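ABC transporter substrate binding protein (Ribose) (Agrobacterium vitis, PDB 4WUT) binds a sugar, here beta-D-fucopyranose, and probably delivers such carbohydrates to an ABC transporter as its solute-binding protein. Local coordinates at residues V83-L88 with K280-E285; E252-K255 with A261-V264; V296-Q301 with P306-V311. One frame throughout, in Å; residues are numbered along the deposited sequence.

Interaction 1: residues V83-L88 with K280-E285; sequences VDAILL and KLLSKE
The start of strand 85-88 and the C-terminal turn of helix 267-282 come closest at Ala85 and Leu282, whose CA atoms are 7.9 Å apart, a spacing bridged by one leucine side chain. Leu282 carries the contact with its two methyl groups. CD2 rests on the backbone carbonyl oxygen of Asp84 (CD2 to O 3.6 Å) and lies 4.1 Å from Asp84 CB, so it meets the aliphatic root of the aspartate. Leu282 CD1 lies 4.3 Å from Ala85 CB, one residue on from Asp84. With CG anti to its own carbonyl carbon (chi1 -74°), Leu282 directs its methyls to the strand. The contact is van der Waals packing through these methyls and is small, burying 101 Å² in all. Just past Leu282 the helix is closed by a Schellman motif: Lys284, with positive phi, is the C-prime residue, Glu285 N bonds to Lys280 O and Lys284 N to Leu281 O. Leu282 also touches His55 and Ile26, while its neighbour Leu281 packs on Val111 and Gln126. The helix end packs against strand 85-88, which lies between the parallel strands 25-29 and 110-113; side chains of helix 68-80 meet Val83, Ile86 and Leu88 of the 83-88 segment.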
# COMPACT_ATOMS: atom_id res chain seq x y z
N VAL A 83 -7.56 -17.40 -18.24
CA VAL A 83 -8.12 -16.05 -18.23
C VAL A 83 -7.42 -15.23 -19.30
O VAL A 83 -6.32 -15.57 -19.75
CB VAL A 83 -7.95 -15.37 -16.85
CG1 VAL A 83 -8.64 -16.18 -15.74
CG2 VAL A 83 -6.49 -15.17 -16.50
N ASP A 84 -8.09 -14.18 -19.74
CA ASP A 84 -7.53 -13.34 -20.79
C ASP A 84 -6.35 -12.49 -20.29
O ASP A 84 -5.46 -12.18 -21.06
CB ASP A 84 -8.59 -12.40 -21.38
CG ASP A 84 -9.65 -13.14 -22.18
OD1 ASP A 84 -9.49 -14.35 -22.44
OD2 ASP A 84 -10.63 -12.47 -22.56
N ALA A 85 -6.37 -12.12 -19.01
CA ALA A 85 -5.36 -11.21 -18.43
C ALA A 85 -5.44 -11.22 -16.91
O ALA A 85 -6.46 -11.61 -16.34
CB ALA A 85 -5.57 -9.78 -18.94
N ILE A 86 -4.38 -10.76 -16.29
CA ILE A 86 -4.27 -10.75 -14.84
C ILE A 86 -3.77 -9.40 -14.37
O ILE A 86 -2.77 -8.88 -14.87
CB ILE A 86 -3.29 -11.85 -14.34
CG1 ILE A 86 -3.82 -13.23 -14.72
CG2 ILE A 86 -3.04 -11.69 -12.81
CD1 ILE A 86 -2.84 -14.35 -14.48
N LEU A 87 -4.50 -8.82 -13.43
CA LEU A 87 -4.07 -7.62 -12.72
C LEU A 87 -3.73 -8.08 -11.32
O LEU A 87 -4.63 -8.53 -10.59
CB LEU A 87 -5.20 -6.59 -12.65
CG LEU A 87 -4.84 -5.21 -12.09
CD1 LEU A 87 -3.76 -4.57 -12.97
CD2 LEU A 87 -6.03 -4.30 -11.95
N LEU A 88 -2.46 -7.98 -10.93
CA LEU A 88 -1.97 -8.60 -9.70
C LEU A 88 -1.28 -7.60 -8.79
O LEU A 88 -0.40 -6.86 -9.25
CB LEU A 88 -0.96 -9.70 -10.03
CG LEU A 88 -0.27 -10.39 -8.85
CD1 LEU A 88 -1.26 -11.13 -7.94
CD2 LEU A 88 0.79 -11.34 -9.39
N LYS A 280 -5.64 -2.22 -23.18
CA LYS A 280 -4.73 -1.83 -24.26
C LYS A 280 -3.88 -3.00 -24.72
O LYS A 280 -3.73 -3.25 -25.91
CB LYS A 280 -3.82 -0.68 -23.82
CG LYS A 280 -4.50 0.67 -23.68
CD LYS A 280 -3.48 1.70 -23.26
CE LYS A 280 -4.11 3.07 -23.05
NZ LYS A 280 -3.71 3.97 -24.16
N LEU A 281 -3.30 -3.72 -23.77
CA LEU A 281 -2.49 -4.88 -24.11
C LEU A 281 -3.30 -5.94 -24.85
O LEU A 281 -2.79 -6.65 -25.73
CB LEU A 281 -1.87 -5.46 -22.84
CG LEU A 281 -0.83 -4.58 -22.15
CD1 LEU A 281 -0.53 -5.05 -20.72
CD2 LEU A 281 0.44 -4.54 -22.96
N LEU A 282 -4.57 -6.09 -24.48
CA LEU A 282 -5.43 -7.09 -25.13
C LEU A 282 -5.74 -6.68 -26.57
O LEU A 282 -6.09 -7.51 -27.40
CB LEU A 282 -6.72 -7.29 -24.33
CG LEU A 282 -6.56 -8.09 -23.03
CD1 LEU A 282 -7.75 -7.92 -22.09
CD2 LEU A 282 -6.36 -9.55 -23.37
N SER A 283 -5.60 -5.39 -26.86
CA SER A 283 -5.70 -4.88 -28.24
C SER A 283 -4.31 -4.70 -28.88
O SER A 283 -4.17 -3.97 -29.88
CB SER A 283 -6.47 -3.56 -28.26
OG SER A 283 -7.86 -3.78 -28.10
N LYS A 284 -3.31 -5.36 -28.31
CA LYS A 284 -1.94 -5.36 -28.85
C LYS A 284 -1.41 -3.94 -29.08
O LYS A 284 -0.67 -3.68 -30.02
CB LYS A 284 -1.89 -6.18 -30.14
CG LYS A 284 -2.68 -7.50 -30.05
CD LYS A 284 -2.15 -8.58 -30.99
CE LYS A 284 -2.98 -9.87 -30.89
NZ LYS A 284 -3.83 -10.09 -32.09
N GLU A 285 -1.79 -3.04 -28.19
CA GLU A 285 -1.29 -1.67 -28.19
C GLU A 285 -0.09 -1.50 -27.24
O GLU A 285 0.10 -2.32 -26.33
CB GLU A 285 -2.39 -0.71 -27.77
CG GLU A 285 -3.62 -0.69 -28.67
CD GLU A 285 -4.69 0.28 -28.18
OE1 GLU A 285 -4.41 1.03 -27.23
OE2 GLU A 285 -5.80 0.30 -28.77

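Interaction 2: residues E252-K255 with A261-V264; sequences EFVK and ATVV
Val254 and Thr262 meet methyl to methyl, with CG2 of the valine 4.0 Å from CG2 of the threonine and the two side chains crossing at about a right angle. The same valine methyl also faces the backbone of Ala261, with Val254 CG2 4.4 Å from Ala261 C; the Ala261 side chain itself points away from the helix. At this point the backbones run close, the CA atoms of Val254 and Ala261 being 6.2 Å apart. The first torsion of Val254 sets CG1 anti to the backbone N (chi1 170°) and leaves CG2 beside that N, the branch that reaches the strand. In Thr262 the hydroxyl takes the position anti to N (chi1 -170°), which places CG2 between the backbone N and the carbonyl carbon. The two branches of the threonine side chain are thereby divided: the methyl serves the packing against the helix, while OG1 is hydrogen-bonded to the backbone O of Asp245, a residue of the fucose pocket. That bond satisfies a polar atom of a buried residue and ties strand 261-265 to the residue that follows strand 240-244. Thr262 itself stands back from the sugar, its side chain about 9 Å away. In the next shell, Phe253 packs on Arg228 and Lys231 of helix 220-232, and its backbone bonds to Leu259 in the connection leading to the strand. The contact closes the second half of the beta-alpha-beta unit made by strand 240-244, helix 248-255 and strand 261-265. Ala261 and Val263 pair with Gly243 on one neighbouring strand, and strand 290-298 lies on the other side.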
# COMPACT_ATOMS: atom_id res chain seq x y z
N GLU A 252 -10.51 10.73 9.95
CA GLU A 252 -10.96 11.20 11.27
C GLU A 252 -9.81 11.45 12.24
O GLU A 252 -9.86 12.44 13.01
CB GLU A 252 -11.98 10.24 11.88
CG GLU A 252 -13.32 10.28 11.18
CD GLU A 252 -13.85 11.72 11.03
OE1 GLU A 252 -14.35 12.28 12.03
OE2 GLU A 252 -13.72 12.29 9.92
N PHE A 253 -8.77 10.60 12.16
CA PHE A 253 -7.58 10.76 12.99
C PHE A 253 -6.77 12.01 12.64
O PHE A 253 -6.16 12.60 13.53
CB PHE A 253 -6.68 9.54 12.89
CG PHE A 253 -7.13 8.37 13.71
CD1 PHE A 253 -7.72 8.54 14.95
CD2 PHE A 253 -6.94 7.08 13.25
CE1 PHE A 253 -8.11 7.45 15.70
CE2 PHE A 253 -7.34 5.99 14.01
CZ PHE A 253 -7.92 6.18 15.23
N VAL A 254 -6.72 12.39 11.36
CA VAL A 254 -6.10 13.65 10.98
C VAL A 254 -6.95 14.81 11.54
O VAL A 254 -6.44 15.73 12.19
CB VAL A 254 -5.97 13.80 9.46
CG1 VAL A 254 -5.55 15.21 9.09
CG2 VAL A 254 -4.96 12.80 8.94
N LYS A 255 -8.24 14.75 11.30
CA LYS A 255 -9.13 15.83 11.74
C LYS A 255 -9.13 16.02 13.26
O LYS A 255 -9.25 17.15 13.74
CB LYS A 255 -10.54 15.55 11.26
CG LYS A 255 -10.74 15.77 9.77
CD LYS A 255 -12.19 15.50 9.37
CE LYS A 255 -12.40 15.56 7.87
NZ LYS A 255 -12.03 16.90 7.31
N ALA A 261 -0.29 13.64 9.95
CA ALA A 261 -0.40 13.50 8.49
C ALA A 261 -0.65 12.06 8.14
O ALA A 261 -0.33 11.15 8.91
CB ALA A 261 0.85 14.01 7.80
N THR A 262 -1.23 11.85 6.96
CA THR A 262 -1.24 10.52 6.38
C THR A 262 -0.91 10.65 4.89
O THR A 262 -1.39 11.58 4.23
CB THR A 262 -2.58 9.78 6.65
OG1 THR A 262 -2.46 8.40 6.25
CG2 THR A 262 -3.74 10.41 5.94
N VAL A 263 -0.07 9.73 4.38
CA VAL A 263 0.37 9.77 2.99
C VAL A 263 -0.60 8.91 2.19
O VAL A 263 -0.68 7.68 2.39
CB VAL A 263 1.83 9.25 2.84
CG1 VAL A 263 2.29 9.33 1.40
CG2 VAL A 263 2.78 10.01 3.77
N VAL A 264 -1.30 9.53 1.25
CA VAL A 264 -2.39 8.89 0.56
C VAL A 264 -2.01 8.61 -0.89
O VAL A 264 -1.52 9.49 -1.61
CB VAL A 264 -3.68 9.75 0.63
CG1 VAL A 264 -4.86 9.00 0.02
CG2 VAL A 264 -3.98 10.14 2.08

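Interaction 3: residues V296-Q301 with P306-V311; sequences VVVTKQ and PEAKNV
The last part of strand 290-298 is covered by the short helix 306-309 near the C-terminus, and Val296 and Glu307 make the closest approach between them. The aliphatic stem of the glutamate lies against both methyls of the valine: Glu307 CG is 3.6 Å from Val296 CG1 and 3.7 Å from Val296 CG2. The two side chains cross obliquely; the glutamate chain is extended beyond CG, and Glu307 CD lies 4.1 Å from Val296 CG1. Val296 CG2 also sits 3.6 Å from the backbone O of Glu307. Val296, with CG1 anti to the backbone N (chi1 -179°), touches Glu307 with both methyls, CG2 being the one beside that N. In another direction from the glutamate stem, Val296 CG2 also meets Val311 CG2 at 4.1 Å. Two residues along the strand, and so on the same face, Val298 CG2 packs on Ala308 CB at 4.0 Å. The helical turn is held by Asn310 N bonding to Pro306 O and Val311 N to Ala308 O. Further along the chain, Thr299 OG1 accepts from Gln301 N at 3.0 Å in an ST turn, and Asn302 bonds through its side chain to Val297 O and Thr299 N. Val311 and Val298 both also touch Val264 of the neighbouring strand. A short helix near the C-terminus thus folds back over the end of the strand that precedes it, the strand that runs antiparallel to 261-265 in the mixed sheet of this periplasmic binding protein fold.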
# COMPACT_ATOMS: atom_id res chain seq x y z
N VAL A 296 -0.38 12.15 -2.16
CA VAL A 296 -0.69 13.40 -1.51
C VAL A 296 -0.49 13.22 -0.01
O VAL A 296 -1.01 12.28 0.60
CB VAL A 296 -2.15 13.81 -1.77
CG1 VAL A 296 -2.46 15.17 -1.10
CG2 VAL A 296 -2.41 13.88 -3.26
N VAL A 297 0.29 14.12 0.60
CA VAL A 297 0.43 14.12 2.05
C VAL A 297 -0.72 14.93 2.60
O VAL A 297 -0.79 16.14 2.41
CB VAL A 297 1.78 14.71 2.50
CG1 VAL A 297 1.85 14.75 4.02
CG2 VAL A 297 2.93 13.87 1.94
N VAL A 298 -1.63 14.24 3.29
CA VAL A 298 -2.86 14.84 3.77
C VAL A 298 -2.71 15.20 5.25
O VAL A 298 -2.34 14.36 6.08
CB VAL A 298 -4.04 13.86 3.62
CG1 VAL A 298 -5.25 14.40 4.32
CG2 VAL A 298 -4.36 13.60 2.16
N THR A 299 -3.05 16.46 5.54
CA THR A 299 -2.95 17.05 6.87
C THR A 299 -4.18 17.90 7.10
O THR A 299 -5.03 18.03 6.22
CB THR A 299 -1.74 17.98 6.96
OG1 THR A 299 -1.95 19.13 6.13
CG2 THR A 299 -0.45 17.27 6.55
N LYS A 300 -4.26 18.50 8.29
CA LYS A 300 -5.33 19.46 8.58
C LYS A 300 -5.27 20.67 7.65
O LYS A 300 -6.26 21.38 7.46
CB LYS A 300 -5.23 19.92 10.04
CG LYS A 300 -5.83 19.00 11.09
CD LYS A 300 -5.56 19.56 12.51
CE LYS A 300 -6.23 18.77 13.63
NZ LYS A 300 -5.89 19.33 15.00
N GLN A 301 -4.10 20.94 7.08
CA GLN A 301 -3.93 22.11 6.21
C GLN A 301 -4.42 21.90 4.78
O GLN A 301 -4.56 22.87 4.05
CB GLN A 301 -2.45 22.54 6.16
CG GLN A 301 -1.89 23.11 7.47
CD GLN A 301 -1.59 22.07 8.52
OE1 GLN A 301 -2.19 22.08 9.60
NE2 GLN A 301 -0.64 21.19 8.24
N PRO A 306 -9.24 19.90 -3.29
CA PRO A 306 -9.57 18.88 -4.29
C PRO A 306 -8.50 17.79 -4.45
O PRO A 306 -8.85 16.63 -4.68
CB PRO A 306 -9.69 19.68 -5.57
CG PRO A 306 -10.16 21.02 -5.11
CD PRO A 306 -9.48 21.27 -3.79
N GLU A 307 -7.23 18.15 -4.35
CA GLU A 307 -6.14 17.19 -4.57
C GLU A 307 -6.20 16.06 -3.53
O GLU A 307 -5.87 14.89 -3.82
CB GLU A 307 -4.80 17.93 -4.53
CG GLU A 307 -3.67 17.30 -3.76
CD GLU A 307 -2.33 17.98 -4.04
OE1 GLU A 307 -2.18 19.17 -3.65
OE2 GLU A 307 -1.45 17.34 -4.66
N ALA A 308 -6.65 16.40 -2.34
CA ALA A 308 -6.80 15.40 -1.29
C ALA A 308 -8.10 14.62 -1.49
O ALA A 308 -8.10 13.40 -1.44
CB ALA A 308 -6.75 16.03 0.07
N LYS A 309 -9.19 15.33 -1.73
CA LYS A 309 -10.49 14.69 -1.96
C LYS A 309 -10.45 13.66 -3.10
O LYS A 309 -11.14 12.64 -3.02
CB LYS A 309 -11.55 15.74 -2.22
CG LYS A 309 -11.98 16.46 -0.97
CD LYS A 309 -12.92 17.58 -1.33
CE LYS A 309 -13.62 18.17 -0.13
NZ LYS A 309 -14.99 17.61 0.03
N ASN A 310 -9.61 13.89 -4.10
CA ASN A 310 -9.49 12.98 -5.24
C ASN A 310 -8.93 11.59 -4.90
O ASN A 310 -9.18 10.61 -5.61
CB ASN A 310 -8.63 13.64 -6.32
CG ASN A 310 -8.46 12.76 -7.57
OD1 ASN A 310 -9.44 12.41 -8.25
ND2 ASN A 310 -7.21 12.44 -7.90
N VAL A 311 -8.18 11.50 -3.81
CA VAL A 311 -7.57 10.22 -3.43
C VAL A 311 -8.11 9.64 -2.12
O VAL A 311 -7.86 8.48 -1.82
CB VAL A 311 -6.02 10.31 -3.37
CG1 VAL A 311 -5.45 10.53 -4.76
CG2 VAL A 311 -5.57 11.40 -2.41

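Interactions 2 and 3 lie side by side, their centres 9 Å apart, and share the pairing of strands 261-265 and 290-298: Thr262 O lies 2.8 Å from Val298 N, and Val264 N 2.8 Å from Val296 O, both probable hydrogen bonds. Interaction 1 sits about 35 Å and 32 Å from their centres, yet helix 267-282 follows strand 261-265 directly in the chain and leads on to strand 290-298. Interaction 2 is buried, while interactions 1 and 3 are partly buried. All three are van der Waals packing, largely through methyl groups: one leucine on Asp84 and Ala85 in 83-88/280-285, chiefly one methyl pair in 252-255/261-264, and, in 296-301/306-311, valines with a glutamate stem near the surface.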